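Local coordinates for GTPase activator-like protein (Chaetomium thermophilum, PDB 5HIU) that probably stimulates GTP hydrolysis by a small GTPase as the whole protein, TSC2, of which this chain is the helical N-terminal part, at residues 144-148 with 209-214. Residues are numbered along the deposited sequence; the frame is centred on the assembly and turned at random.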
ATOM      1  N   THR A 144       6.944   4.929 -12.331  1.00 63.57           N
ATOM      2  CA  THR A 144       5.770   4.137 -12.609  1.00 62.91           C
ATOM      3  C   THR A 144       6.079   3.096 -13.661  1.00 61.16           C
ATOM      4  O   THR A 144       5.621   1.967 -13.584  1.00 68.47           O
ATOM      5  CB  THR A 144       4.621   5.036 -13.068  1.00 66.02           C
ATOM      6  OG1 THR A 144       4.288   5.932 -11.994  1.00 61.32           O
ATOM      7  CG2 THR A 144       3.396   4.199 -13.484  1.00 64.29           C
ATOM      8  N   LEU A 145       6.862   3.477 -14.650  1.00 66.50           N
ATOM      9  CA  LEU A 145       7.242   2.548 -15.699  1.00 68.50           C
ATOM     10  C   LEU A 145       8.041   1.399 -15.081  1.00 65.50           C
ATOM     11  O   LEU A 145       7.696   0.226 -15.194  1.00 68.22           O
ATOM     12  CB  LEU A 145       8.059   3.295 -16.738  1.00 70.46           C
ATOM     13  CG  LEU A 145       8.561   2.542 -17.964  1.00 77.44           C
ATOM     14  CD1 LEU A 145       7.548   1.516 -18.461  1.00 77.85           C
ATOM     15  CD2 LEU A 145       8.913   3.571 -19.040  1.00 77.03           C
ATOM     16  N   TRP A 146       9.088   1.770 -14.371  1.00 59.22           N
ATOM     17  CA  TRP A 146       9.953   0.813 -13.718  1.00 58.08           C
ATOM     18  C   TRP A 146       9.243  -0.126 -12.730  1.00 57.54           C
ATOM     19  O   TRP A 146       9.682  -1.255 -12.536  1.00 53.30           O
ATOM     20  CB  TRP A 146      11.052   1.593 -12.997  1.00 54.52           C
ATOM     21  CG  TRP A 146      12.126   2.065 -13.896  1.00 52.44           C
ATOM     22  CD1 TRP A 146      12.152   2.016 -15.260  1.00 52.84           C
ATOM     23  CD2 TRP A 146      13.348   2.656 -13.493  1.00 48.09           C
ATOM     24  NE1 TRP A 146      13.327   2.542 -15.721  1.00 49.88           N
ATOM     25  CE2 TRP A 146      14.079   2.936 -14.652  1.00 46.58           C
ATOM     26  CE3 TRP A 146      13.899   2.966 -12.256  1.00 46.11           C
ATOM     27  CZ2 TRP A 146      15.319   3.523 -14.617  1.00 52.01           C
ATOM     28  CZ3 TRP A 146      15.129   3.554 -12.220  1.00 49.19           C
ATOM     29  CH2 TRP A 146      15.838   3.818 -13.395  1.00 52.09           C
ATOM     30  N   LEU A 147       8.176   0.346 -12.093  1.00 59.35           N
ATOM     31  CA  LEU A 147       7.414  -0.490 -11.184  1.00 59.10           C
ATOM     32  C   LEU A 147       6.833  -1.657 -11.936  1.00 56.09           C
ATOM     33  O   LEU A 147       6.888  -2.797 -11.477  1.00 46.99           O
ATOM     34  CB  LEU A 147       6.246   0.277 -10.564  1.00 63.19           C
ATOM     35  CG  LEU A 147       6.405   0.794  -9.150  1.00 59.62           C
ATOM     36  CD1 LEU A 147       5.120   1.523  -8.783  1.00 63.80           C
ATOM     37  CD2 LEU A 147       6.674  -0.335  -8.182  1.00 56.89           C
ATOM     38  N   ASN A 148       6.227  -1.345 -13.081  1.00 60.32           N
ATOM     39  CA  ASN A 148       5.623  -2.361 -13.914  1.00 60.15           C
ATOM     40  C   ASN A 148       6.718  -3.359 -14.279  1.00 61.34           C
ATOM     41  O   ASN A 148       6.609  -4.539 -13.978  1.00 60.96           O
ATOM     42  CB  ASN A 148       5.006  -1.713 -15.146  1.00 65.53           C
ATOM     43  CG  ASN A 148       4.160  -2.673 -15.976  1.00 68.87           C
ATOM     44  OD1 ASN A 148       3.424  -3.507 -15.462  1.00 70.23           O
ATOM     45  ND2 ASN A 148       4.245  -2.526 -17.274  1.00 79.39           N
ATOM     46  N   GLY A 209      -1.850   7.059 -12.192  1.00 59.06           N
ATOM     47  CA  GLY A 209      -1.119   5.914 -12.719  1.00 59.22           C
ATOM     48  C   GLY A 209      -0.366   5.146 -11.632  1.00 58.83           C
ATOM     49  O   GLY A 209      -0.368   3.903 -11.567  1.00 55.66           O
ATOM     50  N   LEU A 210       0.304   5.884 -10.767  1.00 56.19           N
ATOM     51  CA  LEU A 210       1.122   5.240  -9.776  1.00 55.21           C
ATOM     52  C   LEU A 210       0.232   4.424  -8.843  1.00 54.83           C
ATOM     53  O   LEU A 210       0.514   3.262  -8.596  1.00 49.20           O
ATOM     54  CB  LEU A 210       1.933   6.271  -9.018  1.00 54.42           C
ATOM     55  CG  LEU A 210       2.694   5.711  -7.831  1.00 58.31           C
ATOM     56  CD1 LEU A 210       3.598   4.534  -8.201  1.00 62.52           C
ATOM     57  CD2 LEU A 210       3.490   6.848  -7.221  1.00 59.28           C
ATOM     58  N   ILE A 211      -0.859   5.028  -8.375  1.00 55.77           N
ATOM     59  CA  ILE A 211      -1.796   4.355  -7.488  1.00 54.17           C
ATOM     60  C   ILE A 211      -2.288   3.044  -8.069  1.00 60.22           C
ATOM     61  O   ILE A 211      -2.224   2.016  -7.388  1.00 63.73           O
ATOM     62  CB  ILE A 211      -2.998   5.255  -7.149  1.00 58.31           C
ATOM     63  CG1 ILE A 211      -2.569   6.350  -6.170  1.00 58.38           C
ATOM     64  CG2 ILE A 211      -4.128   4.453  -6.522  1.00 56.12           C
ATOM     65  CD1 ILE A 211      -3.419   7.604  -6.254  1.00 62.16           C
ATOM     66  N   ASP A 212      -2.774   3.078  -9.317  1.00 64.43           N
ATOM     67  CA  ASP A 212      -3.231   1.857 -10.011  1.00 66.35           C
ATOM     68  C   ASP A 212      -2.196   0.752  -9.955  1.00 60.65           C
ATOM     69  O   ASP A 212      -2.503  -0.406  -9.674  1.00 68.43           O
ATOM     70  CB  ASP A 212      -3.518   2.119 -11.501  1.00 69.79           C
ATOM     71  CG  ASP A 212      -4.680   3.035 -11.723  1.00 71.36           C
ATOM     72  OD1 ASP A 212      -5.378   3.376 -10.752  1.00 73.05           O
ATOM     73  OD2 ASP A 212      -4.897   3.430 -12.883  1.00 81.89           O
ATOM     74  N   MET A 213      -0.967   1.118 -10.258  1.00 54.93           N
ATOM     75  CA  MET A 213       0.117   0.157 -10.312  1.00 60.50           C
ATOM     76  C   MET A 213       0.331  -0.526  -8.946  1.00 60.47           C
ATOM     77  O   MET A 213       0.513  -1.750  -8.879  1.00 56.96           O
ATOM     78  CB  MET A 213       1.384   0.888 -10.763  1.00 63.36           C
ATOM     79  CG  MET A 213       2.570   0.027 -11.134  1.00 65.69           C
ATOM     80  SD  MET A 213       2.221  -1.023 -12.541  1.00 74.59           S
ATOM     81  CE  MET A 213       2.012  -2.629 -11.759  1.00 66.27           C
ATOM     82  N   LEU A 214       0.279   0.256  -7.862  1.00 54.98           N
ATOM     83  CA  LEU A 214       0.487  -0.293  -6.524  1.00 56.39           C
ATOM     84  C   LEU A 214      -0.636  -1.221  -6.100  1.00 58.08           C
ATOM     85  O   LEU A 214      -0.410  -2.198  -5.379  1.00 53.62           O
ATOM     86  CB  LEU A 214       0.545   0.803  -5.495  1.00 54.39           C
ATOM     87  CG  LEU A 214       1.606   1.845  -5.716  1.00 53.30           C
ATOM     88  CD1 LEU A 214       1.115   3.091  -5.026  1.00 53.34           C
ATOM     89  CD2 LEU A 214       2.956   1.375  -5.200  1.00 55.24           C
TER
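Leu147 and Met213 bury the largest share of this contact, their side chains running past each other in opposite directions between two nearly parallel helices. The segment axes approach to 9.9 Å at 16°. CB of Leu147 lies 3.7 Å from CG of Met213, and CD1 of Leu147 comes almost as near the same methylene. The first torsion of Met213 (chi1 -169°), which sets CG opposite the backbone N, sends that methylene to Leu147; bends at chi2 and chi3 then turn the thioether toward Asn148. There SD sits 3.9 Å from Asn148 CB, the two side chains crossing at about a right angle, and the amide OD1 stands loosely beside the sulfur and CE.

The same methyl of Leu147 also meets Leu210, again roughly perpendicular, methyl against methyl: CD1 to CD1 is 3.4 Å, close for two carbons. A looser touch joins CD1 of Leu147 to CD2 of Leu214 at 4.2 Å. Phe188 and Val191 of helix 179-198 pack on Leu147 and Leu210 respectively, while Leu214 leans on Val233 and Ile234 of helix 224-240, which places this pair within the layered helices of the alpha-solenoid.

The backbones of the two segments are nearest at Thr144, 5.6 Å between CA of Thr144 and CA of Leu210. OG1 of Thr144 lies beside its own backbone N (chi1 -63°), where it hydrogen-bonds to Phe140 O and rests 3.8 Å from Leu210 CB; CG2 faces Gly209 O at loose range. No hydrogen bond or salt bridge spans the two segments: Thr144 spends its hydroxyl within its own helix, and the association rests on apolar and thioether contacts, with shape rather than charge setting the fit.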